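Local structure of predicted ATPase of the ABC class (5D6A) at residues Ser119-Thr124 against Leu503-Glu508; Ala523-Asn528 against Gln570-His575; Leu206-Ala211 against Leu254-Gly259; Arg104-Phe109 against Lys168-Ser173. The protein binds the ATP analogue AMP-PNP and probably hydrolyses ATP as a P-loop ATPase of the ABC class. All coordinates share one frame; numbering follows the deposited sequence.

Interaction 1: Ser119-Thr124 against Leu503-Glu508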
loop_
_atom_site.group_PDB
_atom_site.type_symbol
_atom_site.label_atom_id
_atom_site.label_comp_id
_atom_site.label_asym_id
_atom_site.label_seq_id
_atom_site.Cartn_x
_atom_site.Cartn_y
_atom_site.Cartn_z
ATOM N N SER A 119 6.422 22.289 6.609
ATOM C CA SER A 119 6.074 21.241 5.651
ATOM C C SER A 119 6.698 21.444 4.261
ATOM O O SER A 119 6.342 22.378 3.539
ATOM C CB SER A 119 4.549 21.139 5.539
ATOM O OG SER A 119 4.166 20.007 4.780
ATOM N N LEU A 120 7.634 20.563 3.902
ATOM C CA LEU A 120 8.292 20.598 2.590
ATOM C C LEU A 120 7.692 19.508 1.721
ATOM O O LEU A 120 7.070 18.578 2.234
ATOM C CB LEU A 120 9.799 20.393 2.718
ATOM C CG LEU A 120 10.558 21.457 3.509
ATOM C CD1 LEU A 120 12.026 21.071 3.629
ATOM C CD2 LEU A 120 10.403 22.826 2.863
ATOM N N HIS A 121 7.905 19.602 0.411
ATOM C CA HIS A 121 7.304 18.651 -0.525
ATOM C C HIS A 121 8.306 17.920 -1.410
ATOM O O HIS A 121 8.030 17.648 -2.582
ATOM C CB HIS A 121 6.272 19.391 -1.373
ATOM C CG HIS A 121 5.348 20.234 -0.558
ATOM N ND1 HIS A 121 5.613 21.556 -0.274
ATOM C CD2 HIS A 121 4.199 19.931 0.093
ATOM C CE1 HIS A 121 4.652 22.039 0.490
ATOM N NE2 HIS A 121 3.780 21.075 0.726
ATOM N N GLY A 122 9.459 17.589 -0.835
ATOM C CA GLY A 122 10.491 16.841 -1.543
ATOM C C GLY A 122 10.950 17.434 -2.860
ATOM O O GLY A 122 11.389 18.586 -2.918
ATOM N N GLN A 123 10.828 16.643 -3.922
ATOM C CA GLN A 123 11.278 17.042 -5.256
ATOM C C GLN A 123 10.300 17.915 -6.040
ATOM O O GLN A 123 10.634 18.373 -7.135
ATOM C CB GLN A 123 11.600 15.790 -6.079
ATOM C CG GLN A 123 12.654 14.910 -5.444
ATOM C CD GLN A 123 13.985 15.613 -5.312
ATOM O OE1 GLN A 123 14.473 15.827 -4.205
ATOM N NE2 GLN A 123 14.559 16.015 -6.439
ATOM N N THR A 124 9.112 18.153 -5.496
ATOM C CA THR A 124 8.106 18.952 -6.199
ATOM C C THR A 124 7.905 20.345 -5.616
ATOM O O THR A 124 8.294 20.629 -4.486
ATOM C CB THR A 124 6.731 18.247 -6.213
ATOM O OG1 THR A 124 6.311 17.987 -4.869
ATOM C CG2 THR A 124 6.800 16.937 -6.985
ATOM N N LEU A 503 -0.362 11.027 -6.621
ATOM C CA LEU A 503 -0.315 11.936 -5.469
ATOM C C LEU A 503 1.111 12.066 -4.970
ATOM O O LEU A 503 1.851 11.086 -4.929
ATOM C CB LEU A 503 -1.228 11.468 -4.335
ATOM C CG LEU A 503 -2.732 11.654 -4.538
ATOM C CD1 LEU A 503 -3.509 11.067 -3.368
ATOM C CD2 LEU A 503 -3.072 13.126 -4.714
ATOM N N GLU A 504 1.481 13.284 -4.583
ATOM C CA GLU A 504 2.838 13.584 -4.142
ATOM C C GLU A 504 2.985 13.721 -2.626
ATOM O O GLU A 504 3.880 13.126 -2.035
ATOM C CB GLU A 504 3.297 14.880 -4.807
ATOM C CG GLU A 504 4.719 15.298 -4.477
ATOM C CD GLU A 504 5.767 14.336 -5.002
ATOM O OE1 GLU A 504 5.513 13.657 -6.019
ATOM O OE2 GLU A 504 6.857 14.281 -4.403
ATOM N N SER A 505 2.110 14.508 -2.005
ATOM C CA SER A 505 2.203 14.765 -0.568
ATOM C C SER A 505 0.927 14.481 0.206
ATOM O O SER A 505 -0.175 14.512 -0.345
ATOM C CB SER A 505 2.593 16.229 -0.340
ATOM O OG SER A 505 2.601 16.556 1.040
ATOM N N SER A 506 1.091 14.208 1.500
ATOM C CA SER A 506 -0.047 13.982 2.376
ATOM C C SER A 506 -0.761 15.318 2.574
ATOM O O SER A 506 -1.919 15.351 2.977
ATOM C CB SER A 506 0.394 13.408 3.720
ATOM O OG SER A 506 1.207 14.329 4.412
ATOM N N ASP A 507 -0.050 16.417 2.295
ATOM C CA ASP A 507 -0.623 17.761 2.406
ATOM C C ASP A 507 -1.814 17.900 1.483
ATOM O O ASP A 507 -2.831 18.462 1.869
ATOM C CB ASP A 507 0.406 18.844 2.064
ATOM C CG ASP A 507 1.532 18.934 3.082
ATOM O OD1 ASP A 507 1.599 18.085 3.997
ATOM O OD2 ASP A 507 2.356 19.864 2.962
ATOM N N GLU A 508 -1.690 17.401 0.257
ATOM C CA GLU A 508 -2.820 17.479 -0.670
ATOM C C GLU A 508 -3.943 16.518 -0.260
ATOM O O GLU A 508 -5.104 16.767 -0.559
ATOM C CB GLU A 508 -2.403 17.357 -2.159
ATOM C CG GLU A 508 -1.452 16.230 -2.529
ATOM C CD GLU A 508 -0.982 16.296 -3.981
ATOM O OE1 GLU A 508 -1.655 16.933 -4.818
ATOM O OE2 GLU A 508 0.064 15.692 -4.291
HETATM O O HOH W 1 9.458 14.226 -4.004
#
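Asp507 takes hydrogen bonds from Ser119 and His121 just inside the start of helix 506-519, whose first turn is closed by a capping box of Ser505 and Glu508. Both bonds end on one carboxylate oxygen. Ser119 OG donates to Asp507 OD2 over 2.6 Å, on the syn side of the carboxylate. His121 NE2 adds a weak bond of 2.9 Å to Asp507 OD2, bent to 126° at the hydrogen; the ring and carboxylate planes stand nearly perpendicular. An acid suits this place because two donors converge on it, and the helix start would probably favour its negative charge.

Within the box, Ser505 OG accepts from Asp507 N, while Glu508 OE2 receives the amides of both Glu504 and Ser505. The remaining contact is largely van der Waals: with CG anti to its backbone N (chi1 -178°), Glu504 reaches across to Thr124, whose CG2 lies 3.4 Å from Glu504 CD. The carboxylate itself forms a salt bridge with Arg280, and a water links Glu504 OE2 to Gln123 N. The facing loop makes a type II' turn from His121 to Thr124, with Gly122 at its positive-phi corner; Thr124 OG1 donates to His121 O, 2.9 Å away.

Interaction 2: Ala523-Asn528 against Gln570-His575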
loop_
_atom_site.group_PDB
_atom_site.type_symbol
_atom_site.label_atom_id
_atom_site.label_comp_id
_atom_site.label_asym_id
_atom_site.label_seq_id
_atom_site.Cartn_x
_atom_site.Cartn_y
_atom_site.Cartn_z
ATOM N N ALA A 523 -26.503 23.029 0.992
ATOM C CA ALA A 523 -27.884 22.579 1.213
ATOM C C ALA A 523 -28.219 21.124 0.862
ATOM O O ALA A 523 -28.720 20.388 1.719
ATOM C CB ALA A 523 -28.851 23.517 0.495
ATOM N N GLY A 524 -27.977 20.712 -0.381
ATOM C CA GLY A 524 -28.316 19.345 -0.782
ATOM C C GLY A 524 -27.478 18.758 -1.899
ATOM O O GLY A 524 -26.253 18.708 -1.808
ATOM N N TRP A 525 -28.149 18.299 -2.952
ATOM C CA TRP A 525 -27.469 17.690 -4.090
ATOM C C TRP A 525 -26.903 18.719 -5.057
ATOM O O TRP A 525 -27.446 19.815 -5.204
ATOM C CB TRP A 525 -28.431 16.793 -4.866
ATOM C CG TRP A 525 -28.914 15.599 -4.118
ATOM C CD1 TRP A 525 -29.934 15.551 -3.218
ATOM C CD2 TRP A 525 -28.416 14.262 -4.232
ATOM N NE1 TRP A 525 -30.095 14.269 -2.750
ATOM C CE2 TRP A 525 -29.178 13.456 -3.360
ATOM C CE3 TRP A 525 -27.396 13.666 -4.984
ATOM C CZ2 TRP A 525 -28.953 12.086 -3.219
ATOM C CZ3 TRP A 525 -27.170 12.306 -4.840
ATOM C CH2 TRP A 525 -27.947 11.530 -3.963
ATOM N N ASN A 526 -25.812 18.345 -5.718
ATOM C CA ASN A 526 -25.172 19.180 -6.729
ATOM C C ASN A 526 -25.013 18.321 -7.979
ATOM O O ASN A 526 -24.428 17.244 -7.920
ATOM C CB ASN A 526 -23.828 19.711 -6.227
ATOM C CG ASN A 526 -23.172 20.673 -7.206
ATOM O OD1 ASN A 526 -22.990 20.355 -8.379
ATOM N ND2 ASN A 526 -22.790 21.847 -6.717
ATOM N N SER A 527 -25.540 18.799 -9.103
ATOM C CA SER A 527 -25.513 18.046 -10.361
ATOM C C SER A 527 -24.188 18.100 -11.143
ATOM O O SER A 527 -24.102 17.556 -12.248
ATOM C CB SER A 527 -26.665 18.501 -11.255
ATOM O OG SER A 527 -26.558 19.877 -11.535
ATOM N N ASN A 528 -23.166 18.748 -10.582
ATOM C CA ASN A 528 -21.860 18.814 -11.236
ATOM C C ASN A 528 -20.764 19.078 -10.195
ATOM O O ASN A 528 -20.219 20.178 -10.122
ATOM C CB ASN A 528 -21.870 19.889 -12.330
ATOM C CG ASN A 528 -20.661 19.808 -13.249
ATOM O OD1 ASN A 528 -19.791 18.952 -13.087
ATOM N ND2 ASN A 528 -20.615 20.694 -14.232
ATOM N N GLN A 570 -22.686 9.496 -1.386
ATOM C CA GLN A 570 -23.981 9.313 -2.033
ATOM C C GLN A 570 -24.025 10.000 -3.399
ATOM O O GLN A 570 -24.028 11.230 -3.490
ATOM C CB GLN A 570 -25.123 9.840 -1.160
ATOM C CG GLN A 570 -25.358 9.061 0.124
ATOM C CD GLN A 570 -26.647 9.463 0.824
ATOM O OE1 GLN A 570 -27.510 10.121 0.239
ATOM N NE2 GLN A 570 -26.792 9.053 2.077
ATOM N N PHE A 571 -24.043 9.184 -4.451
ATOM C CA PHE A 571 -24.141 9.655 -5.826
ATOM C C PHE A 571 -25.451 9.148 -6.404
ATOM O O PHE A 571 -25.963 8.115 -5.968
ATOM C CB PHE A 571 -22.998 9.110 -6.689
ATOM C CG PHE A 571 -21.656 9.735 -6.422
ATOM C CD1 PHE A 571 -21.250 10.860 -7.129
ATOM C CD2 PHE A 571 -20.781 9.179 -5.502
ATOM C CE1 PHE A 571 -20.010 11.432 -6.906
ATOM C CE2 PHE A 571 -19.536 9.748 -5.275
ATOM C CZ PHE A 571 -19.151 10.876 -5.978
ATOM N N ARG A 572 -26.001 9.868 -7.376
ATOM C CA ARG A 572 -27.222 9.423 -8.038
ATOM C C ARG A 572 -27.138 9.725 -9.530
ATOM O O ARG A 572 -26.212 10.392 -9.992
ATOM C CB ARG A 572 -28.479 10.103 -7.473
ATOM C CG ARG A 572 -28.678 11.538 -7.956
ATOM C CD ARG A 572 -30.151 11.912 -8.056
ATOM N NE ARG A 572 -30.778 12.341 -6.810
ATOM C CZ ARG A 572 -30.953 13.614 -6.451
ATOM N NH1 ARG A 572 -30.539 14.612 -7.231
ATOM N NH2 ARG A 572 -31.551 13.894 -5.302
ATOM N N ASN A 573 -28.126 9.234 -10.269
ATOM C CA ASN A 573 -28.234 9.478 -11.699
ATOM C C ASN A 573 -29.541 10.191 -12.010
ATOM O O ASN A 573 -30.617 9.607 -11.859
ATOM C CB ASN A 573 -28.164 8.166 -12.487
ATOM C CG ASN A 573 -26.750 7.639 -12.631
ATOM O OD1 ASN A 573 -25.808 8.405 -12.831
ATOM N ND2 ASN A 573 -26.600 6.321 -12.577
ATOM N N ASN A 574 -29.449 11.452 -12.430
ATOM C CA ASN A 574 -30.628 12.227 -12.821
ATOM C C ASN A 574 -31.098 11.679 -14.164
ATOM O O ASN A 574 -31.319 12.420 -15.125
ATOM C CB ASN A 574 -30.278 13.712 -12.943
ATOM C CG ASN A 574 -29.767 14.304 -11.643
ATOM O OD1 ASN A 574 -30.034 13.783 -10.565
ATOM N ND2 ASN A 574 -29.038 15.412 -11.742
ATOM N N HIS A 575 -31.260 10.359 -14.200
ATOM C CA HIS A 575 -31.612 9.642 -15.408
ATOM C C HIS A 575 -32.168 8.277 -15.018
ATOM O O HIS A 575 -31.483 7.473 -14.381
ATOM C CB HIS A 575 -30.354 9.482 -16.270
ATOM C CG HIS A 575 -30.558 8.675 -17.513
ATOM N ND1 HIS A 575 -30.369 7.310 -17.553
ATOM C CD2 HIS A 575 -30.916 9.041 -18.767
ATOM C CE1 HIS A 575 -30.612 6.868 -18.774
ATOM N NE2 HIS A 575 -30.947 7.899 -19.530
ATOM O OXT HIS A 575 -33.317 7.951 -15.315
#
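Arg572 lies across the indole of Trp525, and its side chain meets the ring almost from its root. Arg572 CB is 3.7 Å from Trp525 CZ3, and Arg572 CG is closer to that same atom, at 3.5 Å; the aliphatic part thus packs on the six-membered ring. Bends at chi2 and at chi3 (83°) then carry the chain over toward the five-membered ring. NE lies over the middle of the six-membered ring. Arg572 CZ sits 3.5 Å from the centroid of the five-membered ring, 13° off its normal, with the guanidinium plane tilted by 24°: a stacked cation-pi pair. At the tip, NH1 lies near Trp525 CG and makes a weak hydrogen bond to Asn574 OD1, while NH2 lies above NE1, over the same face.

These residues belong to the outer strands of a three-stranded antiparallel sheet, with strand 463-465 between them; Ala463 of that strand touches both side chains, its small size suiting a place beside the pair. Trp525 NE1 and Arg572 NH2 are both donors, so their approach is no hydrogen bond. The attraction probably comes from dispersion and from the cation on the electron-rich indole, a pairing well suited to this surface site.

Interaction 3: Leu206-Ala211 against Leu254-Gly259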
loop_
_atom_site.group_PDB
_atom_site.type_symbol
_atom_site.label_atom_id
_atom_site.label_comp_id
_atom_site.label_asym_id
_atom_site.label_seq_id
_atom_site.Cartn_x
_atom_site.Cartn_y
_atom_site.Cartn_z
ATOM N N LEU A 206 0.108 19.050 -28.285
ATOM C CA LEU A 206 0.867 18.104 -27.472
ATOM C C LEU A 206 0.195 17.861 -26.128
ATOM O O LEU A 206 -0.522 18.724 -25.626
ATOM C CB LEU A 206 2.275 18.650 -27.218
ATOM C CG LEU A 206 3.127 18.983 -28.442
ATOM C CD1 LEU A 206 4.452 19.585 -28.002
ATOM C CD2 LEU A 206 3.349 17.751 -29.305
ATOM N N VAL A 207 0.430 16.682 -25.556
ATOM C CA VAL A 207 -0.107 16.338 -24.232
ATOM C C VAL A 207 1.016 16.212 -23.205
ATOM O O VAL A 207 0.756 16.162 -22.005
ATOM C CB VAL A 207 -0.941 15.038 -24.240
ATOM C CG1 VAL A 207 -2.163 15.217 -25.117
ATOM C CG2 VAL A 207 -0.118 13.842 -24.700
ATOM N N SER A 208 2.257 16.156 -23.686
ATOM C CA SER A 208 3.422 16.054 -22.811
ATOM C C SER A 208 4.690 16.425 -23.579
ATOM O O SER A 208 4.733 16.334 -24.807
ATOM C CB SER A 208 3.545 14.639 -22.237
ATOM O OG SER A 208 4.586 14.564 -21.277
ATOM N N PHE A 209 5.717 16.843 -22.844
ATOM C CA PHE A 209 6.987 17.243 -23.437
ATOM C C PHE A 209 8.172 16.850 -22.555
ATOM O O PHE A 209 8.279 17.303 -21.417
ATOM C CB PHE A 209 6.997 18.752 -23.674
ATOM C CG PHE A 209 8.322 19.287 -24.137
ATOM C CD1 PHE A 209 8.684 19.224 -25.476
ATOM C CD2 PHE A 209 9.203 19.868 -23.236
ATOM C CE1 PHE A 209 9.904 19.721 -25.905
ATOM C CE2 PHE A 209 10.422 20.368 -23.658
ATOM C CZ PHE A 209 10.775 20.294 -24.995
ATOM N N VAL A 210 9.059 16.015 -23.097
ATOM C CA VAL A 210 10.250 15.558 -22.380
ATOM C C VAL A 210 11.485 16.195 -23.007
ATOM O O VAL A 210 11.963 15.751 -24.053
ATOM C CB VAL A 210 10.391 14.023 -22.426
ATOM C CG1 VAL A 210 11.614 13.574 -21.641
ATOM C CG2 VAL A 210 9.142 13.356 -21.875
ATOM N N ALA A 211 12.000 17.233 -22.361
ATOM C CA ALA A 211 13.170 17.952 -22.855
ATOM C C ALA A 211 14.411 17.063 -22.957
ATOM O O ALA A 211 14.609 16.161 -22.140
ATOM C CB ALA A 211 13.461 19.142 -21.950
ATOM N N LEU A 254 11.398 15.715 -26.685
ATOM C CA LEU A 254 10.359 14.844 -27.219
ATOM C C LEU A 254 8.988 15.472 -27.050
ATOM O O LEU A 254 8.589 15.814 -25.936
ATOM C CB LEU A 254 10.355 13.500 -26.494
ATOM C CG LEU A 254 9.182 12.579 -26.848
ATOM C CD1 LEU A 254 9.260 12.161 -28.308
ATOM C CD2 LEU A 254 9.143 11.359 -25.940
ATOM N N GLY A 255 8.265 15.606 -28.155
ATOM C CA GLY A 255 6.923 16.151 -28.131
ATOM C C GLY A 255 5.937 15.032 -28.375
ATOM O O GLY A 255 5.907 14.462 -29.461
ATOM N N ILE A 256 5.148 14.699 -27.358
ATOM C CA ILE A 256 4.142 13.647 -27.478
ATOM C C ILE A 256 2.835 14.293 -27.922
ATOM O O ILE A 256 2.153 14.933 -27.120
ATOM C CB ILE A 256 3.955 12.885 -26.153
ATOM C CG1 ILE A 256 5.263 12.178 -25.782
ATOM C CG2 ILE A 256 2.828 11.867 -26.276
ATOM C CD1 ILE A 256 5.231 11.453 -24.456
ATOM N N PRO A 257 2.472 14.119 -29.202
ATOM C CA PRO A 257 1.259 14.753 -29.707
ATOM C C PRO A 257 -0.025 14.152 -29.155
ATOM O O PRO A 257 0.005 13.097 -28.525
ATOM C CB PRO A 257 1.347 14.514 -31.216
ATOM C CG PRO A 257 2.109 13.243 -31.345
ATOM C CD PRO A 257 3.074 13.209 -30.196
ATOM N N LYS A 258 -1.140 14.833 -29.396
ATOM C CA LYS A 258 -2.443 14.355 -28.952
ATOM C C LYS A 258 -2.781 13.034 -29.629
ATOM O O LYS A 258 -2.139 12.635 -30.602
ATOM C CB LYS A 258 -3.532 15.380 -29.265
ATOM C CG LYS A 258 -3.422 16.685 -28.496
ATOM C CD LYS A 258 -4.529 17.637 -28.923
ATOM C CE LYS A 258 -4.480 18.953 -28.167
ATOM N NZ LYS A 258 -5.521 19.902 -28.655
ATOM N N GLY A 259 -3.799 12.361 -29.110
ATOM C CA GLY A 259 -4.222 11.079 -29.648
ATOM C C GLY A 259 -3.615 9.935 -28.868
ATOM O O GLY A 259 -3.206 10.102 -27.722
#
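Val207 and Ile256 meet through their CG2 methyls, 3.9 Å apart, with the two side chains crossing at about a right angle. The other branch of Val207, CG1, faces Lys258, touching CG of that extended chain; the lysine's ammonium group goes on to a salt bridge with Glu202. Further along, Val210 and Leu254 lie side by side on the face that also carries Ser208 and Ile256, their CB atoms 4.1 Å apart. Phe209 turns to the other face, opposite Gly255, and its CD1 approaches Leu254 O obliquely at 3.4 Å.

The backbones that carry them form an antiparallel beta ladder, 168° between strand directions, within the four-stranded antiparallel sheet of the P-loop domain. Val210 and Leu254 make a hydrogen-bonded pair, N to O in both directions. Ile256 N donates to Ser208 O (3.1 Å), while Val207 N donates to Ile256 O (2.9 Å) in a nearly straight bond; a one-residue beta bulge between Leu206 and Ser208 puts Val207, not Ser208, opposite it. Beyond the bulge Leu206 pairs with Pro257, its CD2 3.7 Å from Pro257 CA. Branched, apolar residues suit the buried Ile256 face, which packs on Ile278 of helix 271-280; there Ser208 OG hydrogen-bonds to Thr296.

Interaction 4: Arg104-Phe109 against Lys168-Ser173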
loop_
_atom_site.group_PDB
_atom_site.type_symbol
_atom_site.label_atom_id
_atom_site.label_comp_id
_atom_site.label_asym_id
_atom_site.label_seq_id
_atom_site.Cartn_x
_atom_site.Cartn_y
_atom_site.Cartn_z
ATOM N N ARG A 104 11.821 26.324 1.956
ATOM C CA ARG A 104 13.044 25.522 2.018
ATOM C C ARG A 104 14.161 26.272 2.733
ATOM O O ARG A 104 14.969 25.663 3.427
ATOM C CB ARG A 104 13.500 25.121 0.617
ATOM C CG ARG A 104 12.485 24.292 -0.148
ATOM C CD ARG A 104 12.990 23.955 -1.539
ATOM N NE ARG A 104 11.944 23.345 -2.355
ATOM C CZ ARG A 104 11.640 22.048 -2.361
ATOM N NH1 ARG A 104 12.300 21.186 -1.594
ATOM N NH2 ARG A 104 10.664 21.611 -3.146
ATOM N N SER A 105 14.208 27.590 2.547
ATOM C CA SER A 105 15.209 28.419 3.212
ATOM C C SER A 105 14.944 28.428 4.711
ATOM O O SER A 105 15.868 28.331 5.512
ATOM C CB SER A 105 15.181 29.851 2.675
ATOM O OG SER A 105 15.563 29.896 1.315
ATOM N N PHE A 106 13.670 28.541 5.075
ATOM C CA PHE A 106 13.259 28.543 6.473
ATOM C C PHE A 106 13.599 27.206 7.129
ATOM O O PHE A 106 14.004 27.164 8.290
ATOM C CB PHE A 106 11.756 28.807 6.580
ATOM C CG PHE A 106 11.249 28.859 7.992
ATOM C CD1 PHE A 106 10.834 27.703 8.639
ATOM C CD2 PHE A 106 11.181 30.063 8.673
ATOM C CE1 PHE A 106 10.363 27.748 9.941
ATOM C CE2 PHE A 106 10.710 30.115 9.976
ATOM C CZ PHE A 106 10.301 28.956 10.611
ATOM N N ALA A 107 13.423 26.120 6.382
ATOM C CA ALA A 107 13.727 24.784 6.891
ATOM C C ALA A 107 15.226 24.622 7.100
ATOM O O ALA A 107 15.662 24.007 8.071
ATOM C CB ALA A 107 13.211 23.717 5.934
ATOM N N GLU A 108 16.003 25.187 6.179
ATOM C CA GLU A 108 17.462 25.113 6.232
ATOM C C GLU A 108 18.021 25.884 7.427
ATOM O O GLU A 108 18.880 25.373 8.147
ATOM C CB GLU A 108 18.066 25.643 4.925
ATOM C CG GLU A 108 19.580 25.507 4.812
ATOM C CD GLU A 108 20.064 24.064 4.792
ATOM O OE1 GLU A 108 19.230 23.134 4.691
ATOM O OE2 GLU A 108 21.296 23.859 4.871
ATOM N N PHE A 109 17.539 27.109 7.639
ATOM C CA PHE A 109 18.008 27.909 8.771
ATOM C C PHE A 109 17.569 27.290 10.094
ATOM O O PHE A 109 18.209 27.507 11.117
ATOM C CB PHE A 109 17.497 29.358 8.721
ATOM C CG PHE A 109 17.889 30.114 7.481
ATOM C CD1 PHE A 109 19.215 30.180 7.077
ATOM C CD2 PHE A 109 16.942 30.830 6.766
ATOM C CE1 PHE A 109 19.577 30.894 5.945
ATOM C CE2 PHE A 109 17.296 31.549 5.637
ATOM C CZ PHE A 109 18.615 31.582 5.226
ATOM N N LYS A 168 14.492 34.700 14.395
ATOM C CA LYS A 168 15.598 34.819 13.451
ATOM C C LYS A 168 15.322 34.073 12.151
ATOM O O LYS A 168 15.638 34.576 11.075
ATOM C CB LYS A 168 16.913 34.348 14.080
ATOM C CG LYS A 168 17.387 35.253 15.205
ATOM C CD LYS A 168 18.703 34.795 15.806
ATOM C CE LYS A 168 19.177 35.784 16.859
ATOM N NZ LYS A 168 20.502 35.414 17.422
ATOM N N PHE A 169 14.724 32.886 12.241
ATOM C CA PHE A 169 14.416 32.110 11.037
ATOM C C PHE A 169 13.309 32.788 10.235
ATOM O O PHE A 169 13.344 32.790 9.006
ATOM C CB PHE A 169 14.011 30.673 11.375
ATOM C CG PHE A 169 14.940 29.991 12.337
ATOM C CD1 PHE A 169 16.312 29.986 12.115
ATOM C CD2 PHE A 169 14.440 29.314 13.440
ATOM C CE1 PHE A 169 17.170 29.357 12.999
ATOM C CE2 PHE A 169 15.293 28.672 14.321
ATOM C CZ PHE A 169 16.660 28.693 14.101
ATOM N N ILE A 170 12.333 33.361 10.940
ATOM C CA ILE A 170 11.220 34.069 10.307
ATOM C C ILE A 170 11.730 35.290 9.543
ATOM O O ILE A 170 11.216 35.615 8.472
ATOM C CB ILE A 170 10.162 34.510 11.344
ATOM C CG1 ILE A 170 9.470 33.282 11.945
ATOM C CG2 ILE A 170 9.120 35.413 10.698
ATOM C CD1 ILE A 170 8.566 33.590 13.122
ATOM N N ARG A 171 12.739 35.959 10.098
ATOM C CA ARG A 171 13.316 37.137 9.452
ATOM C C ARG A 171 14.212 36.753 8.281
ATOM O O ARG A 171 13.962 37.154 7.147
ATOM C CB ARG A 171 14.098 37.992 10.455
ATOM C CG ARG A 171 13.221 38.669 11.496
ATOM C CD ARG A 171 14.015 39.599 12.399
ATOM N NE ARG A 171 13.155 40.244 13.396
ATOM C CZ ARG A 171 12.997 39.839 14.656
ATOM N NH1 ARG A 171 13.662 38.793 15.133
ATOM N NH2 ARG A 171 12.177 40.509 15.460
ATOM N N ARG A 172 15.242 35.963 8.559
ATOM C CA ARG A 172 16.195 35.545 7.525
ATOM C C ARG A 172 15.542 34.933 6.286
ATOM O O ARG A 172 15.988 35.175 5.164
ATOM C CB ARG A 172 17.209 34.561 8.104
ATOM C CG ARG A 172 18.120 35.157 9.164
ATOM C CD ARG A 172 19.065 34.099 9.707
ATOM N NE ARG A 172 19.997 33.621 8.687
ATOM C CZ ARG A 172 20.815 32.582 8.838
ATOM N NH1 ARG A 172 20.812 31.877 9.966
ATOM N NH2 ARG A 172 21.629 32.233 7.848
ATOM N N SER A 173 14.489 34.149 6.488
ATOM C CA SER A 173 13.804 33.500 5.371
ATOM C C SER A 173 12.967 34.475 4.543
ATOM O O SER A 173 12.581 34.154 3.422
ATOM C CB SER A 173 12.907 32.366 5.875
ATOM O OG SER A 173 11.841 32.873 6.658
#
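Phe106 and Phe169 provide the apolar centre of this contact, their side chains crossing at about a right angle. Phe106 CE2 comes within 3.6 Å of Phe169 CB and also touches Ile170 CG1, so that one corner of its ring fits against the helix at Phe169 and Ile170. A chi1 of -179° swings the ring away from the backbone N and across to those residues. Phe109 adds a second apolar touch one turn further on, its CB lying 3.6 Å from Phe169 CD1.

Helices 92-109 and 155-172, both in the N-terminal region of the protein, thus pack through their C-terminal turns. The local axes run 9.0 Å apart at closest approach and at 143°, roughly antiparallel. Strand 137-144 lies alongside, with Leu140 and Phe142 against Phe106 and Ile170, which explains the run of large apolar side chains here.

Arg172 CB makes a CH-pi contact over the face of Phe109, 4.2 Å from the ring centroid. Beyond it the bent arginine chain brings the guanidinium over the rim of the same face, its plane 36° from that of the ring.

Ser173 adds a hydroxyl to the interface; it is small, which suits the closest backbone approach, where its CA is 5.1 Å from Phe106 CA. Its OG lies at the edge of the Phe106 ring, near CD2, and donates to Phe169 O (2.8 Å), which also accepts from Ser173 N.

In the fold
Along the chain, interaction 4 crosses interaction 1, because 119-124 lies between 104-109 and 168-173. The two touch in space: Arg104 NH1 probably bonds Gly122 O, and Leu120 packs on Ala107. Interaction 3, in the antiparallel sheet of the P-loop domain, is nested within the loop closed by interaction 1, their centres about 25 Å apart. Interaction 2 follows, reached from interaction 1 through helix 506-519, and its centre lies about 47 Å from that of interaction 4, on the opposite side of the chain's centre. Interaction 1 therefore ties the N-terminal region to the C-terminal domain, while interactions 2, 3 and 4 lie each within a single region, C-terminal, P-loop and N-terminal respectively.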